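Local coordinates for protein muconate lactonizing enzyme (PDB 3I4K) that belongs to the enolase superfamily as a muconate lactonizing enzyme-like protein and holds a magnesium ion in its barrel domain, at residues S196-R207 with V222-D233; D232-I240 with L261-A269. All blocks are in the same frame, centred on the assembly; numbering follows the deposited sequence.

Contact 1 of 2, residues S196-R207 with V222-D233. With MG (magnesium ion), chain J.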
loop_
_atom_site.group_PDB
_atom_site.type_symbol
_atom_site.label_atom_id
_atom_site.label_comp_id
_atom_site.label_asym_id
_atom_site.label_seq_id
_atom_site.Cartn_x
_atom_site.Cartn_y
_atom_site.Cartn_z
ATOM N N SER A 196 -1.812 23.607 -19.972
ATOM C CA SER A 196 -1.337 23.724 -18.599
ATOM C C SER A 196 0.180 23.642 -18.653
ATOM O O SER A 196 0.737 22.661 -19.152
ATOM C CB SER A 196 -1.892 22.577 -17.743
ATOM O OG SER A 196 -1.288 22.552 -16.450
ATOM N N LEU A 197 0.850 24.668 -18.136
ATOM C CA LEU A 197 2.305 24.701 -18.153
ATOM C C LEU A 197 2.933 24.453 -16.788
ATOM O O LEU A 197 2.570 25.102 -15.812
ATOM C CB LEU A 197 2.784 26.053 -18.693
ATOM C CG LEU A 197 2.396 26.376 -20.140
ATOM C CD1 LEU A 197 2.897 27.762 -20.512
ATOM C CD2 LEU A 197 2.988 25.317 -21.075
ATOM N N ARG A 198 3.876 23.513 -16.741
ATOM C CA ARG A 198 4.604 23.172 -15.521
ATOM C C ARG A 198 6.094 23.265 -15.839
ATOM O O ARG A 198 6.482 23.185 -17.007
ATOM C CB ARG A 198 4.325 21.730 -15.077
ATOM C CG ARG A 198 2.871 21.352 -14.915
ATOM C CD ARG A 198 2.281 20.951 -16.246
ATOM N NE ARG A 198 0.886 20.562 -16.112
ATOM C CZ ARG A 198 0.481 19.376 -15.686
ATOM N NH1 ARG A 198 1.370 18.448 -15.349
ATOM N NH2 ARG A 198 -0.816 19.120 -15.606
ATOM N N ILE A 199 6.918 23.450 -14.806
ATOM C CA ILE A 199 8.364 23.490 -14.990
ATOM C C ILE A 199 9.018 22.481 -14.049
ATOM O O ILE A 199 8.356 21.905 -13.180
ATOM C CB ILE A 199 8.952 24.905 -14.755
ATOM C CG1 ILE A 199 8.633 25.399 -13.346
ATOM C CG2 ILE A 199 8.429 25.862 -15.804
ATOM C CD1 ILE A 199 9.649 24.956 -12.314
ATOM N N ASP A 200 10.309 22.247 -14.250
ATOM C CA ASP A 200 11.069 21.308 -13.432
ATOM C C ASP A 200 12.532 21.729 -13.542
ATOM O O ASP A 200 13.099 21.734 -14.640
ATOM C CB ASP A 200 10.875 19.877 -13.954
ATOM C CG ASP A 200 11.579 18.838 -13.096
ATOM O OD1 ASP A 200 12.230 19.238 -12.114
ATOM O OD2 ASP A 200 11.493 17.622 -13.397
ATOM N N ILE A 201 13.133 22.099 -12.413
ATOM C CA ILE A 201 14.519 22.544 -12.402
ATOM C C ILE A 201 15.471 21.492 -11.850
ATOM O O ILE A 201 16.666 21.749 -11.670
ATOM C CB ILE A 201 14.660 23.832 -11.585
ATOM C CG1 ILE A 201 13.421 24.702 -11.807
ATOM C CG2 ILE A 201 15.903 24.617 -12.051
ATOM C CD1 ILE A 201 13.466 26.032 -11.101
ATOM N N ASN A 202 14.944 20.303 -11.585
ATOM C CA ASN A 202 15.763 19.221 -11.062
ATOM C C ASN A 202 16.682 19.636 -9.914
ATOM O O ASN A 202 17.865 19.313 -9.902
ATOM C CB ASN A 202 16.582 18.599 -12.198
ATOM C CG ASN A 202 15.773 17.618 -13.027
ATOM O OD1 ASN A 202 15.411 16.538 -12.550
ATOM N ND2 ASN A 202 15.474 17.991 -14.266
ATOM N N ALA A 203 16.116 20.358 -8.948
ATOM C CA ALA A 203 16.836 20.798 -7.760
ATOM C C ALA A 203 18.090 21.614 -8.023
ATOM O O ALA A 203 18.924 21.742 -7.132
ATOM C CB ALA A 203 17.201 19.586 -6.900
ATOM N N ARG A 204 18.224 22.179 -9.219
ATOM C CA ARG A 204 19.426 22.948 -9.535
ATOM C C ARG A 204 19.394 24.465 -9.302
ATOM O O ARG A 204 20.294 25.183 -9.732
ATOM C CB ARG A 204 19.896 22.616 -10.963
ATOM C CG ARG A 204 20.367 21.155 -11.112
ATOM C CD ARG A 204 21.253 20.761 -9.937
ATOM N NE ARG A 204 22.136 19.616 -10.165
ATOM C CZ ARG A 204 21.752 18.345 -10.251
ATOM N NH1 ARG A 204 20.471 18.013 -10.139
ATOM N NH2 ARG A 204 22.667 17.397 -10.416
ATOM N N TRP A 205 18.367 24.961 -8.627
ATOM C CA TRP A 205 18.317 26.386 -8.282
ATOM C C TRP A 205 18.432 26.411 -6.767
ATOM O O TRP A 205 17.920 25.502 -6.108
ATOM C CB TRP A 205 16.979 27.025 -8.668
ATOM C CG TRP A 205 16.970 27.697 -9.999
ATOM C CD1 TRP A 205 17.901 27.568 -11.006
ATOM C CD2 TRP A 205 15.967 28.584 -10.494
ATOM N NE1 TRP A 205 17.527 28.321 -12.092
ATOM C CE2 TRP A 205 16.344 28.955 -11.805
ATOM C CE3 TRP A 205 14.781 29.101 -9.960
ATOM C CZ2 TRP A 205 15.575 29.819 -12.587
ATOM C CZ3 TRP A 205 14.017 29.960 -10.737
ATOM C CH2 TRP A 205 14.417 30.310 -12.037
ATOM N N ASP A 206 19.105 27.417 -6.209
ATOM C CA ASP A 206 19.184 27.486 -4.759
ATOM C C ASP A 206 17.920 28.172 -4.263
ATOM O O ASP A 206 17.156 28.723 -5.057
ATOM C CB ASP A 206 20.460 28.211 -4.261
ATOM C CG ASP A 206 20.588 29.652 -4.752
ATOM O OD1 ASP A 206 19.582 30.290 -5.104
ATOM O OD2 ASP A 206 21.729 30.164 -4.755
ATOM N N ARG A 207 17.678 28.111 -2.961
ATOM C CA ARG A 207 16.488 28.710 -2.385
ATOM C C ARG A 207 16.315 30.171 -2.751
ATOM O O ARG A 207 15.247 30.572 -3.201
ATOM C CB ARG A 207 16.512 28.566 -0.862
ATOM C CG ARG A 207 15.413 29.324 -0.147
ATOM C CD ARG A 207 15.749 29.458 1.338
ATOM N NE ARG A 207 14.853 30.375 2.038
ATOM C CZ ARG A 207 13.706 29.991 2.583
ATOM N NH1 ARG A 207 13.348 28.722 2.496
ATOM N NH2 ARG A 207 12.931 30.855 3.224
ATOM N N VAL A 222 2.556 29.879 -15.160
ATOM C CA VAL A 222 3.041 28.536 -14.842
ATOM C C VAL A 222 2.242 28.038 -13.625
ATOM O O VAL A 222 2.173 28.718 -12.603
ATOM C CB VAL A 222 4.555 28.537 -14.529
ATOM C CG1 VAL A 222 4.991 27.159 -14.079
ATOM C CG2 VAL A 222 5.339 28.951 -15.767
ATOM N N GLU A 223 1.648 26.855 -13.743
ATOM C CA GLU A 223 0.804 26.302 -12.679
ATOM C C GLU A 223 1.453 25.320 -11.730
ATOM O O GLU A 223 0.846 24.942 -10.735
ATOM C CB GLU A 223 -0.401 25.572 -13.272
ATOM C CG GLU A 223 -1.183 26.319 -14.304
ATOM C CD GLU A 223 -2.463 25.589 -14.642
ATOM O OE1 GLU A 223 -2.394 24.364 -14.890
ATOM O OE2 GLU A 223 -3.531 26.237 -14.652
ATOM N N LEU A 224 2.660 24.879 -12.033
ATOM C CA LEU A 224 3.277 23.898 -11.168
ATOM C C LEU A 224 4.786 23.977 -11.181
ATOM O O LEU A 224 5.409 23.946 -12.244
ATOM C CB LEU A 224 2.827 22.489 -11.592
ATOM C CG LEU A 224 3.295 21.307 -10.733
ATOM C CD1 LEU A 224 2.457 21.238 -9.473
ATOM C CD2 LEU A 224 3.139 20.007 -11.502
ATOM N N PHE A 225 5.372 24.078 -9.997
ATOM C CA PHE A 225 6.822 24.126 -9.888
ATOM C C PHE A 225 7.353 22.800 -9.350
ATOM O O PHE A 225 7.269 22.528 -8.147
ATOM C CB PHE A 225 7.268 25.259 -8.959
ATOM C CG PHE A 225 6.742 26.617 -9.339
ATOM C CD1 PHE A 225 6.678 27.014 -10.671
ATOM C CD2 PHE A 225 6.355 27.521 -8.353
ATOM C CE1 PHE A 225 6.235 28.303 -11.013
ATOM C CE2 PHE A 225 5.918 28.793 -8.678
ATOM C CZ PHE A 225 5.856 29.189 -10.016
ATOM N N GLU A 226 7.882 21.968 -10.243
ATOM C CA GLU A 226 8.450 20.683 -9.840
ATOM C C GLU A 226 9.888 20.869 -9.355
ATOM O O GLU A 226 10.685 21.554 -10.004
ATOM C CB GLU A 226 8.422 19.690 -11.003
ATOM C CG GLU A 226 9.141 18.360 -10.707
ATOM C CD GLU A 226 8.959 17.323 -11.808
ATOM O OE1 GLU A 226 8.296 17.633 -12.822
ATOM O OE2 GLU A 226 9.478 16.195 -11.659
ATOM N N GLN A 227 10.196 20.257 -8.209
ATOM C CA GLN A 227 11.508 20.297 -7.565
ATOM C C GLN A 227 12.448 21.405 -8.052
ATOM O O GLN A 227 13.499 21.130 -8.639
ATOM C CB GLN A 227 12.204 18.943 -7.733
ATOM C CG GLN A 227 13.291 18.674 -6.701
ATOM C CD GLN A 227 12.724 18.312 -5.321
ATOM O OE1 GLN A 227 11.824 17.466 -5.209
ATOM N NE2 GLN A 227 13.261 18.931 -4.272
ATOM N N PRO A 228 12.096 22.673 -7.801
ATOM C CA PRO A 228 12.957 23.770 -8.245
ATOM C C PRO A 228 14.247 23.871 -7.447
ATOM O O PRO A 228 15.256 24.394 -7.939
ATOM C CB PRO A 228 12.086 24.996 -8.028
ATOM C CG PRO A 228 11.313 24.613 -6.784
ATOM C CD PRO A 228 10.907 23.186 -7.098
ATOM N N THR A 229 14.209 23.345 -6.225
ATOM C CA THR A 229 15.326 23.426 -5.300
ATOM C C THR A 229 15.793 22.080 -4.713
ATOM O O THR A 229 15.150 21.049 -4.904
ATOM C CB THR A 229 14.927 24.378 -4.176
ATOM O OG1 THR A 229 13.645 23.986 -3.681
ATOM C CG2 THR A 229 14.826 25.804 -4.703
ATOM N N PRO A 230 16.914 22.084 -3.972
ATOM C CA PRO A 230 17.479 20.872 -3.366
ATOM C C PRO A 230 16.491 19.911 -2.692
ATOM O O PRO A 230 15.585 20.334 -1.966
ATOM C CB PRO A 230 18.516 21.432 -2.392
ATOM C CG PRO A 230 19.000 22.658 -3.105
ATOM C CD PRO A 230 17.703 23.270 -3.587
ATOM N N ALA A 231 16.699 18.616 -2.924
ATOM C CA ALA A 231 15.838 17.555 -2.385
ATOM C C ALA A 231 15.656 17.567 -0.874
ATOM O O ALA A 231 14.583 17.236 -0.363
ATOM C CB ALA A 231 16.374 16.196 -2.798
ATOM N N ASP A 232 16.709 17.941 -0.159
ATOM C CA ASP A 232 16.662 17.954 1.292
ATOM C C ASP A 232 15.908 19.116 1.928
ATOM O O ASP A 232 15.461 19.005 3.069
ATOM C CB ASP A 232 18.084 17.953 1.848
ATOM C CG ASP A 232 18.893 19.139 1.357
ATOM O OD1 ASP A 232 19.762 18.941 0.483
ATOM O OD2 ASP A 232 18.653 20.275 1.834
ATOM N N ASP A 233 15.751 20.214 1.199
ATOM C CA ASP A 233 15.115 21.418 1.751
ATOM C C ASP A 233 13.605 21.466 1.596
ATOM O O ASP A 233 13.073 22.189 0.744
ATOM C CB ASP A 233 15.749 22.649 1.099
ATOM C CG ASP A 233 15.489 23.935 1.873
ATOM O OD1 ASP A 233 14.788 23.890 2.911
ATOM O OD2 ASP A 233 16.002 24.996 1.435
HETATM MG MG MG J . 11.523 15.723 -12.152
HETATM O O HOH W 1 6.647 19.630 -13.784
HETATM O O HOH W 2 12.511 16.923 -10.747
#
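Asp200 and Glu226 both swing CG opposite the backbone N (chi1 -177° and 174°), and Glu226 runs on extended, so that the two carboxylates from neighbouring parallel strands stack with their planes 16° apart. Each gives one oxygen to the magnesium ion, Asp200 OD2 at 2.3 Å and Glu226 OE2 at 2.2 Å; Asp251 completes the protein's metal triad. The other oxygens are also held: Asp200 OD1 accepts from Asn202 N above its carboxylate plane, an Asx turn, while Glu226 OE1 accepts a hydrogen bond from a water that also donates to Ile199 O, and it pairs with Lys169 in a salt bridge. Between the strand backbones, Ile199 N donates to Leu224 O (3.0 Å) and Glu226 N to Ile199 O (3.0 Å). On the other sheet face, Ile199 CG1 meets the edge of the Phe225 ring at CD1 (3.7 Å). Past the strands, Ala203 N donates to Gln227 O (2.7 Å), and Ile201 CD1 lies against Pro228 CB (3.5 Å). At the far end Ser196 OG donates to Glu223 OE1 (2.6 Å). The shared cation probably offsets the repulsion between the stacked acids.

Contact 2 of 2, residues D232-I240 with L261-A269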
loop_
_atom_site.group_PDB
_atom_site.type_symbol
_atom_site.label_atom_id
_atom_site.label_comp_id
_atom_site.label_asym_id
_atom_site.label_seq_id
_atom_site.Cartn_x
_atom_site.Cartn_y
_atom_site.Cartn_z
ATOM N N ASP A 232 16.709 17.941 -0.159
ATOM C CA ASP A 232 16.662 17.954 1.292
ATOM C C ASP A 232 15.908 19.116 1.928
ATOM O O ASP A 232 15.461 19.005 3.069
ATOM C CB ASP A 232 18.084 17.953 1.848
ATOM C CG ASP A 232 18.893 19.139 1.357
ATOM O OD1 ASP A 232 19.762 18.941 0.483
ATOM O OD2 ASP A 232 18.653 20.275 1.834
ATOM N N ASP A 233 15.751 20.214 1.199
ATOM C CA ASP A 233 15.115 21.418 1.751
ATOM C C ASP A 233 13.605 21.466 1.596
ATOM O O ASP A 233 13.073 22.189 0.744
ATOM C CB ASP A 233 15.749 22.649 1.099
ATOM C CG ASP A 233 15.489 23.935 1.873
ATOM O OD1 ASP A 233 14.788 23.890 2.911
ATOM O OD2 ASP A 233 16.002 24.996 1.435
ATOM N N LEU A 234 12.899 20.708 2.430
ATOM C CA LEU A 234 11.444 20.685 2.337
ATOM C C LEU A 234 10.841 22.033 2.738
ATOM O O LEU A 234 9.829 22.457 2.172
ATOM C CB LEU A 234 10.865 19.563 3.218
ATOM C CG LEU A 234 11.432 18.162 2.965
ATOM C CD1 LEU A 234 10.650 17.146 3.794
ATOM C CD2 LEU A 234 11.351 17.817 1.472
ATOM N N GLU A 235 11.469 22.718 3.689
ATOM C CA GLU A 235 10.947 24.004 4.153
ATOM C C GLU A 235 10.906 25.027 3.021
ATOM O O GLU A 235 10.011 25.876 2.957
ATOM C CB GLU A 235 11.789 24.526 5.330
ATOM C CG GLU A 235 11.444 23.868 6.670
ATOM C CD GLU A 235 12.365 24.310 7.809
ATOM O OE1 GLU A 235 12.712 25.501 7.878
ATOM O OE2 GLU A 235 12.740 23.466 8.643
ATOM N N THR A 236 11.867 24.941 2.112
ATOM C CA THR A 236 11.896 25.858 0.980
ATOM C C THR A 236 10.771 25.587 -0.021
ATOM O O THR A 236 10.204 26.522 -0.591
ATOM C CB THR A 236 13.270 25.803 0.297
ATOM O OG1 THR A 236 14.211 26.520 1.108
ATOM C CG2 THR A 236 13.219 26.406 -1.085
ATOM N N LEU A 237 10.434 24.320 -0.244
ATOM C CA LEU A 237 9.348 23.997 -1.171
ATOM C C LEU A 237 8.056 24.599 -0.628
ATOM O O LEU A 237 7.228 25.130 -1.384
ATOM C CB LEU A 237 9.183 22.486 -1.320
ATOM C CG LEU A 237 10.401 21.674 -1.778
ATOM C CD1 LEU A 237 10.014 20.221 -1.903
ATOM C CD2 LEU A 237 10.930 22.200 -3.113
ATOM N N ARG A 238 7.883 24.504 0.689
ATOM C CA ARG A 238 6.703 25.059 1.354
ATOM C C ARG A 238 6.701 26.581 1.231
ATOM O O ARG A 238 5.666 27.199 0.971
ATOM C CB ARG A 238 6.709 24.672 2.844
ATOM C CG ARG A 238 5.685 25.409 3.699
ATOM C CD ARG A 238 4.282 25.209 3.173
ATOM N NE ARG A 238 3.272 25.844 4.018
ATOM C CZ ARG A 238 2.011 26.066 3.636
ATOM N NH1 ARG A 238 1.609 25.704 2.416
ATOM N NH2 ARG A 238 1.151 26.651 4.469
ATOM N N GLU A 239 7.872 27.178 1.426
ATOM C CA GLU A 239 8.013 28.623 1.347
ATOM C C GLU A 239 7.747 29.150 -0.066
ATOM O O GLU A 239 7.129 30.208 -0.214
ATOM C CB GLU A 239 9.414 29.047 1.815
ATOM C CG GLU A 239 9.627 30.567 1.923
ATOM C CD GLU A 239 8.647 31.260 2.875
ATOM O OE1 GLU A 239 8.583 32.509 2.870
ATOM O OE2 GLU A 239 7.944 30.566 3.639
ATOM N N ILE A 240 8.172 28.436 -1.111
ATOM C CA ILE A 240 7.910 28.996 -2.433
ATOM C C ILE A 240 6.414 29.047 -2.693
ATOM O O ILE A 240 5.931 29.973 -3.337
ATOM C CB ILE A 240 8.610 28.251 -3.628
ATOM C CG1 ILE A 240 7.707 27.166 -4.168
ATOM C CG2 ILE A 240 9.977 27.708 -3.242
ATOM C CD1 ILE A 240 7.975 26.905 -5.614
ATOM N N LEU A 261 6.339 10.697 3.764
ATOM C CA LEU A 261 5.781 11.061 5.054
ATOM C C LEU A 261 6.366 12.409 5.493
ATOM O O LEU A 261 5.656 13.244 6.061
ATOM C CB LEU A 261 6.145 9.998 6.097
ATOM C CG LEU A 261 5.182 9.679 7.248
ATOM C CD1 LEU A 261 5.986 9.074 8.395
ATOM C CD2 LEU A 261 4.426 10.917 7.705
ATOM N N ALA A 262 7.658 12.609 5.222
ATOM C CA ALA A 262 8.346 13.838 5.594
ATOM C C ALA A 262 7.751 15.041 4.855
ATOM O O ALA A 262 7.589 16.122 5.432
ATOM C CB ALA A 262 9.847 13.718 5.304
ATOM N N VAL A 263 7.435 14.854 3.579
ATOM C CA VAL A 263 6.826 15.912 2.782
ATOM C C VAL A 263 5.423 16.209 3.322
ATOM O O VAL A 263 5.012 17.362 3.408
ATOM C CB VAL A 263 6.768 15.494 1.284
ATOM C CG1 VAL A 263 5.802 16.365 0.518
ATOM C CG2 VAL A 263 8.166 15.608 0.670
ATOM N N VAL A 264 4.686 15.170 3.699
ATOM C CA VAL A 264 3.342 15.362 4.242
ATOM C C VAL A 264 3.408 16.191 5.524
ATOM O O VAL A 264 2.655 17.152 5.695
ATOM C CB VAL A 264 2.656 14.008 4.551
ATOM C CG1 VAL A 264 1.423 14.218 5.453
ATOM C CG2 VAL A 264 2.240 13.336 3.261
ATOM N N LYS A 265 4.310 15.818 6.421
ATOM C CA LYS A 265 4.462 16.546 7.672
ATOM C C LYS A 265 4.955 17.979 7.480
ATOM O O LYS A 265 4.637 18.854 8.272
ATOM C CB LYS A 265 5.433 15.830 8.601
ATOM C CG LYS A 265 4.960 14.504 9.165
ATOM C CD LYS A 265 6.044 13.977 10.096
ATOM C CE LYS A 265 5.818 12.537 10.502
ATOM N NZ LYS A 265 7.019 12.022 11.232
ATOM N N ALA A 266 5.744 18.224 6.440
ATOM C CA ALA A 266 6.257 19.575 6.212
ATOM C C ALA A 266 5.346 20.417 5.310
ATOM O O ALA A 266 5.627 21.590 5.077
ATOM C CB ALA A 266 7.642 19.505 5.611
ATOM N N GLN A 267 4.268 19.805 4.815
ATOM C CA GLN A 267 3.316 20.454 3.916
ATOM C C GLN A 267 4.133 21.075 2.813
ATOM O O GLN A 267 3.890 22.202 2.399
ATOM C CB GLN A 267 2.514 21.535 4.645
ATOM C CG GLN A 267 1.796 21.033 5.892
ATOM C CD GLN A 267 0.832 22.056 6.464
ATOM O OE1 GLN A 267 1.143 23.244 6.538
ATOM N NE2 GLN A 267 -0.340 21.594 6.887
ATOM N N ALA A 268 5.096 20.297 2.327
ATOM C CA ALA A 268 6.039 20.746 1.313
ATOM C C ALA A 268 5.603 20.683 -0.150
ATOM O O ALA A 268 6.268 21.280 -1.015
ATOM C CB ALA A 268 7.366 19.977 1.497
ATOM N N ALA A 269 4.505 19.981 -0.436
ATOM C CA ALA A 269 4.055 19.858 -1.818
ATOM C C ALA A 269 2.635 19.336 -1.999
ATOM O O ALA A 269 2.191 18.439 -1.275
ATOM C CB ALA A 269 5.016 18.955 -2.590
HETATM O O HOH W 3 4.911 23.579 -1.429
HETATM O O HOH W 4 3.012 23.930 0.382
#
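Helix 234-240 and helix 261-266 run at 45° to each other with their axes 10.0 Å apart, and the chain leaving the second helix through a Schellman motif at Gln267 brings Ala268 against the first. Leu234 carries most of the apolar contact. Its CG sits opposite the carbonyl carbon (chi1 -54°), which sends the branched end along helix 261-266: CD1 reaches Ala262 CB at 3.8 Å and CD2 meets Val263 CG2 at 4.0 Å, Leu234 and Val263 crossing at about a right angle. Nearer the backbone, Leu234 CB rests on the methyls of Ala266 and Ala268. Leu237 brings its CB to 3.2 Å from Ala268 O, and a water links that carbonyl, through a weak bond, to Leu237 O. Arg238 bends at chi2 and runs alongside Gln267 in the same direction; its CD passes Gln267 O at 3.1 Å. Gln267 OE1 stands over one face of the guanidinium, toward its rim, with the amide and guanidinium planes 69° apart. A second water accepts from Arg238 NH1 in the guanidinium plane (3.0 Å) and donates to Gln267 O (2.8 Å). With no direct hydrogen bond across it, this joint between successive outer helices of the barrel rests on leucine side chains set against alanine methyls and Val263, and water supplies its polar bridges.

Along the chain, contact 1 comes first: strand 196-200 leads through helix 207-219 to strand 224-226, and the parallel pairing closes this right-handed beta-alpha-beta unit of the barrel. Contact 2 follows in series, sharing Asp232 and Asp233, where the chain passes from strand 224-226 into helix 234-244; it closes the next loop, through strand 247-250, to helix 257-266. The loops therefore neither nest nor cross. Their centres lie 12 Å apart and they touch directly: Phe225 packs on Ile240, Thr229 on Leu237, and Arg207 probably hydrogen-bonds Thr236. Contact 1 joins inner strands at the metal site, and contact 2 joins the surrounding helices.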